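Local coordinates for protein diaminobutyrate-pyruvate transaminase and L-2,4-diaminobutyrate decarboxylase (PDB 2QMA) that probably acts as a pyridoxal-phosphate-dependent decarboxylase of L-2,4-diaminobutyrate, here as the C-terminal domain of a longer protein that also carries an aminotransferase part, at residues F163-G167 and V321-K325; A300-H306 and Y396-L400. All coordinates share one frame; numbering follows the deposited sequence.

Contact 1 lies near the middle of the chain, where the ends of strands 160-164 and 318-322 come close at the predicted cofactor site; contact 2 is farther out, where the loop after strand 290-295 meets helix 389-411. Their centres are about 18 Å apart and their nearest atoms about 6 Å. Both are partly buried. In contact 1 two phenylalanines pack in the interior, while a buried aspartate faces a glycine turn and pairs with Lys-325. Contact 2 is more apolar on its inner side, around Tyr-396, and hydrogen-bonded on its outer side, around Asp-397. The Tyr-396 hydroxyl connects them, bonding to the carbonyl of Leu-326, directly after contact 1.

Contact 1: F163-G167 and V321-K325; sequences FTSGG and VDFHK
The rings of Phe-163 and Phe-323 lie nearly parallel, their planes at 17°, but displaced until little of one ring covers the other. Their centroids are 5.5 Å apart, and Phe-163 CE2 meets Phe-323 CE2 at 3.7 Å. One face of the Phe-323 ring carries CG1 of Val-321, offset toward the rim, and Phe-327 meets this ring edge-to-face. Val-380 of helix 377-386 touches both phenylalanines, and helix 136-152 adds Val-145 and Val-146 against Phe-163 and Leu-149 against Phe-323.

The His-324 ring stands by the glycine turn. Ser-165 O sits at its edge, near the ring plane, 3.6 Å from His-324 NE2, while Gly-166 CA approaches the ring obliquely. With CG between the backbone N and the carbonyl carbon (chi1 57°), the imidazole is set against this turn. The backbone of Gly-166 takes a conformation with positive phi, in which a side chain would collide with the preceding carbonyl.

The Asp-322 carboxylate reaches the start of helix 167-187. Asp-322 OD1 comes within 3.2 Å of Gly-166 CA and 2.8 Å of Gly-167 N, the latter at too poor an angle for a hydrogen bond. Asp-322 OD2 forms a salt bridge with Lys-325 NZ at 2.9 Å, nearly along its C-O axis. On the glycine side, Thr-164 OG1 accepts from Gly-166 N in an ST turn, and Gly-166 is the N-cap of the helix.

The His-Lys pair after the strand, with Lys-325 predicted to carry the cofactor but unmodified here, and the glycine turn at a helix start are consistent with the pyridoxal phosphate site of fold-type I decarboxylases.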
loop_
_atom_site.group_PDB
_atom_site.type_symbol
_atom_site.label_atom_id
_atom_site.label_comp_id
_atom_site.label_asym_id
_atom_site.label_seq_id
_atom_site.Cartn_x
_atom_site.Cartn_y
_atom_site.Cartn_z
ATOM N N PHE A 163 0.644 8.645 -6.617
ATOM C CA PHE A 163 0.207 8.248 -5.299
ATOM C C PHE A 163 1.001 7.047 -4.850
ATOM O O PHE A 163 1.339 6.196 -5.659
ATOM C CB PHE A 163 -1.292 7.944 -5.294
ATOM C CG PHE A 163 -2.139 9.132 -4.963
ATOM C CD1 PHE A 163 -2.241 10.209 -5.853
ATOM C CD2 PHE A 163 -2.819 9.184 -3.727
ATOM C CE1 PHE A 163 -3.055 11.321 -5.530
ATOM C CE2 PHE A 163 -3.661 10.276 -3.397
ATOM C CZ PHE A 163 -3.762 11.349 -4.290
ATOM N N THR A 164 1.314 7.014 -3.566
ATOM C CA THR A 164 2.126 5.965 -2.963
ATOM C C THR A 164 1.357 5.406 -1.733
ATOM O O THR A 164 0.295 5.920 -1.355
ATOM C CB THR A 164 3.474 6.529 -2.447
ATOM O OG1 THR A 164 3.195 7.428 -1.361
ATOM C CG2 THR A 164 4.252 7.236 -3.557
ATOM N N SER A 165 1.900 4.380 -1.096
ATOM C CA SER A 165 1.319 3.865 0.153
ATOM C C SER A 165 1.462 4.786 1.390
ATOM O O SER A 165 0.833 4.539 2.430
ATOM C CB SER A 165 1.927 2.529 0.471
ATOM O OG SER A 165 3.283 2.733 0.775
ATOM N N GLY A 166 2.272 5.832 1.297
ATOM C CA GLY A 166 2.336 6.806 2.374
ATOM C C GLY A 166 3.746 7.329 2.528
ATOM O O GLY A 166 4.574 7.105 1.648
ATOM N N GLY A 167 3.989 8.014 3.648
ATOM C CA GLY A 167 5.197 8.797 3.857
ATOM C C GLY A 167 6.466 7.975 3.748
ATOM O O GLY A 167 7.486 8.504 3.301
ATOM N N VAL A 321 3.849 13.881 0.694
ATOM C CA VAL A 321 2.598 14.410 1.247
ATOM C C VAL A 321 1.833 13.171 1.769
ATOM O O VAL A 321 1.647 12.207 1.027
ATOM C CB VAL A 321 1.718 15.119 0.148
ATOM C CG1 VAL A 321 0.470 15.718 0.799
ATOM C CG2 VAL A 321 2.499 16.165 -0.637
ATOM N N ASP A 322 1.484 13.167 3.053
ATOM C CA ASP A 322 0.684 12.079 3.623
ATOM C C ASP A 322 -0.711 12.541 3.925
ATOM O O ASP A 322 -0.898 13.257 4.901
ATOM C CB ASP A 322 1.302 11.571 4.921
ATOM C CG ASP A 322 1.837 10.191 4.790
ATOM O OD1 ASP A 322 1.785 9.677 3.648
ATOM O OD2 ASP A 322 2.327 9.629 5.805
ATOM N N PHE A 323 -1.677 12.143 3.094
ATOM C CA PHE A 323 -3.067 12.526 3.301
ATOM C C PHE A 323 -3.707 11.808 4.488
ATOM O O PHE A 323 -4.676 12.304 5.062
ATOM C CB PHE A 323 -3.878 12.262 2.047
ATOM C CG PHE A 323 -3.344 12.958 0.831
ATOM C CD1 PHE A 323 -3.521 14.322 0.676
ATOM C CD2 PHE A 323 -2.644 12.238 -0.139
ATOM C CE1 PHE A 323 -3.013 14.976 -0.436
ATOM C CE2 PHE A 323 -2.125 12.858 -1.248
ATOM C CZ PHE A 323 -2.311 14.234 -1.416
ATOM N N HIS A 324 -3.163 10.646 4.852
ATOM C CA HIS A 324 -3.712 9.910 5.951
ATOM C C HIS A 324 -3.169 10.386 7.272
ATOM O O HIS A 324 -3.340 9.726 8.280
ATOM C CB HIS A 324 -3.588 8.378 5.776
ATOM C CG HIS A 324 -2.192 7.891 5.563
ATOM N ND1 HIS A 324 -1.200 8.002 6.519
ATOM C CD2 HIS A 324 -1.640 7.220 4.528
ATOM C CE1 HIS A 324 -0.092 7.436 6.073
ATOM N NE2 HIS A 324 -0.330 6.965 4.862
ATOM N N LYS A 325 -2.497 11.531 7.261
ATOM C CA LYS A 325 -2.198 12.223 8.498
ATOM C C LYS A 325 -3.177 13.421 8.638
ATOM O O LYS A 325 -4.384 13.232 8.910
ATOM C CB LYS A 325 -0.699 12.596 8.600
ATOM C CG LYS A 325 0.213 11.376 8.853
ATOM C CD LYS A 325 1.687 11.727 8.744
ATOM C CE LYS A 325 2.599 10.687 9.356
ATOM N NZ LYS A 325 2.806 9.406 8.632
#

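Contact 2: A300-H306 and Y396-L400; sequences ALILSSH and YDHLL
The end of a 3-10 segment, through residue 303, and the loop that follows it pack against helix 389-411 within the pyridoxal-dependent decarboxylase domain. Asp-397 grips the loop at Ser-305 with both carboxylate oxygens. Asp-397 OD1 accepts from Ser-305 N at 2.9 Å through its syn lone pair, with an N-H...O angle of 154°, while Asp-397 OD2 takes the Ser-305 OG hydroxyl at 2.8 Å from above the carboxylate plane. OG reaches it from beside the backbone N, anti to the carbonyl carbon (chi1 -71°).

His-306 meets Leu-400, one turn on from Tyr-396, coming from the opposite direction. CD2 of Leu-400 sits over the centre of one face of the His-306 imidazole, 3.6 Å from the ring centroid, a CH-pi contact. Asp-397 OD1 is at the ring edge, with ring and carboxylate planes 74° apart. A water in the ring plane bonds NE2 and donates to the carbonyl O of Asp-397, tying the imidazole to the helix backbone as well.

Deeper in, Tyr-396 crosses the 3-10 segment, with Leu-303 CB and Ser-304 CB at its ring edge and Ala-300 CB 3.6 Å from Tyr-396 CE2. Its hydroxyl bonds to the backbone of Leu-326. Leu-301 CD2 packs on Tyr-396 CB and meets Leu-400 CD1 tip to tip at 4.1 Å.

The loop is shaped from within by Ser-304. Ser-304 OG donates to Leu-301 O, on a lone pair in the carbonyl plane, and accepts from His-306 N at 2.9 Å. That second bond defines an ST turn directly after the 3-10 segment, in the connection between strands 290-295 and 318-322, where Ser-305 and His-306 face helix 389-411.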
loop_
_atom_site.group_PDB
_atom_site.type_symbol
_atom_site.label_atom_id
_atom_site.label_comp_id
_atom_site.label_asym_id
_atom_site.label_seq_id
_atom_site.Cartn_x
_atom_site.Cartn_y
_atom_site.Cartn_z
ATOM N N ALA A 300 0.234 19.566 5.086
ATOM C CA ALA A 300 -1.182 20.021 5.087
ATOM C C ALA A 300 -1.337 21.530 5.275
ATOM O O ALA A 300 -2.332 22.130 4.827
ATOM C CB ALA A 300 -2.030 19.236 6.144
ATOM N N LEU A 301 -0.354 22.157 5.910
ATOM C CA LEU A 301 -0.443 23.602 6.162
ATOM C C LEU A 301 -0.439 24.453 4.879
ATOM O O LEU A 301 -0.710 25.656 4.911
ATOM C CB LEU A 301 0.688 24.036 7.072
ATOM C CG LEU A 301 0.674 23.478 8.483
ATOM C CD1 LEU A 301 1.822 24.193 9.243
ATOM C CD2 LEU A 301 -0.722 23.688 9.207
ATOM N N ILE A 302 -0.090 23.831 3.754
ATOM C CA ILE A 302 -0.206 24.484 2.450
ATOM C C ILE A 302 -1.622 25.070 2.224
ATOM O O ILE A 302 -1.773 26.080 1.511
ATOM C CB ILE A 302 0.191 23.527 1.289
ATOM C CG1 ILE A 302 0.714 24.329 0.091
ATOM C CG2 ILE A 302 -0.963 22.531 0.960
ATOM C CD1 ILE A 302 2.116 24.876 0.303
ATOM N N LEU A 303 -2.627 24.470 2.869
ATOM C CA LEU A 303 -4.027 24.904 2.697
ATOM C C LEU A 303 -4.504 25.922 3.734
ATOM O O LEU A 303 -5.636 26.464 3.612
ATOM C CB LEU A 303 -4.998 23.716 2.747
ATOM C CG LEU A 303 -4.828 22.609 1.712
ATOM C CD1 LEU A 303 -5.882 21.481 1.933
ATOM C CD2 LEU A 303 -4.823 23.168 0.275
ATOM N N SER A 304 -3.648 26.198 4.714
ATOM C CA SER A 304 -4.007 27.025 5.855
ATOM C C SER A 304 -3.450 28.449 5.762
ATOM O O SER A 304 -2.726 28.811 4.807
ATOM C CB SER A 304 -3.431 26.412 7.133
ATOM O OG SER A 304 -2.031 26.751 7.222
ATOM N N SER A 305 -3.746 29.225 6.800
ATOM C CA SER A 305 -3.239 30.609 6.949
ATOM C C SER A 305 -1.751 30.642 7.245
ATOM O O SER A 305 -1.152 31.728 7.313
ATOM C CB SER A 305 -3.961 31.330 8.105
ATOM O OG SER A 305 -5.283 31.587 7.690
ATOM N N HIS A 306 -1.169 29.461 7.429
ATOM C CA HIS A 306 0.232 29.333 7.857
ATOM C C HIS A 306 1.100 28.750 6.744
ATOM O O HIS A 306 2.233 28.303 6.989
ATOM C CB HIS A 306 0.311 28.463 9.101
ATOM C CG HIS A 306 -0.484 29.001 10.241
ATOM N ND1 HIS A 306 0.046 29.871 11.171
ATOM C CD2 HIS A 306 -1.781 28.822 10.582
ATOM C CE1 HIS A 306 -0.888 30.183 12.057
ATOM N NE2 HIS A 306 -2.010 29.568 11.716
ATOM N N TYR A 396 -6.974 23.626 10.275
ATOM C CA TYR A 396 -5.553 23.641 10.659
ATOM C C TYR A 396 -5.233 24.909 11.430
ATOM O O TYR A 396 -4.498 24.837 12.411
ATOM C CB TYR A 396 -4.615 23.481 9.445
ATOM C CG TYR A 396 -4.930 22.273 8.601
ATOM C CD1 TYR A 396 -5.403 21.105 9.187
ATOM C CD2 TYR A 396 -4.775 22.304 7.208
ATOM C CE1 TYR A 396 -5.751 19.985 8.408
ATOM C CE2 TYR A 396 -5.083 21.173 6.413
ATOM C CZ TYR A 396 -5.573 20.022 7.018
ATOM O OH TYR A 396 -5.877 18.913 6.237
ATOM N N ASP A 397 -5.782 26.044 10.992
ATOM C CA ASP A 397 -5.683 27.328 11.746
ATOM C C ASP A 397 -6.148 27.096 13.196
ATOM O O ASP A 397 -5.484 27.475 14.156
ATOM C CB ASP A 397 -6.527 28.418 11.082
ATOM C CG ASP A 397 -5.976 28.839 9.706
ATOM O OD1 ASP A 397 -4.824 28.432 9.357
ATOM O OD2 ASP A 397 -6.670 29.581 8.981
ATOM N N HIS A 398 -7.301 26.455 13.324
ATOM C CA HIS A 398 -7.861 26.062 14.630
ATOM C C HIS A 398 -6.922 25.206 15.492
ATOM O O HIS A 398 -6.730 25.456 16.703
ATOM C CB HIS A 398 -9.173 25.321 14.425
ATOM C CG HIS A 398 -9.681 24.696 15.679
ATOM N ND1 HIS A 398 -9.568 23.346 15.942
ATOM C CD2 HIS A 398 -10.210 25.259 16.789
ATOM C CE1 HIS A 398 -10.070 23.094 17.138
ATOM N NE2 HIS A 398 -10.468 24.241 17.673
ATOM N N LEU A 399 -6.360 24.176 14.862
ATOM C CA LEU A 399 -5.534 23.229 15.547
ATOM C C LEU A 399 -4.309 23.940 16.081
ATOM O O LEU A 399 -3.922 23.681 17.199
ATOM C CB LEU A 399 -5.132 22.080 14.619
ATOM C CG LEU A 399 -6.179 21.016 14.262
ATOM C CD1 LEU A 399 -5.610 20.003 13.269
ATOM C CD2 LEU A 399 -6.679 20.313 15.528
ATOM N N LEU A 400 -3.709 24.841 15.286
ATOM C CA LEU A 400 -2.508 25.553 15.724
ATOM C C LEU A 400 -2.838 26.475 16.884
ATOM O O LEU A 400 -2.090 26.549 17.887
ATOM C CB LEU A 400 -1.876 26.358 14.568
ATOM C CG LEU A 400 -0.825 25.541 13.767
ATOM C CD1 LEU A 400 -1.415 24.273 13.193
ATOM C CD2 LEU A 400 -0.131 26.375 12.638
HETATM O O HOH W 1 -3.892 29.657 13.839
#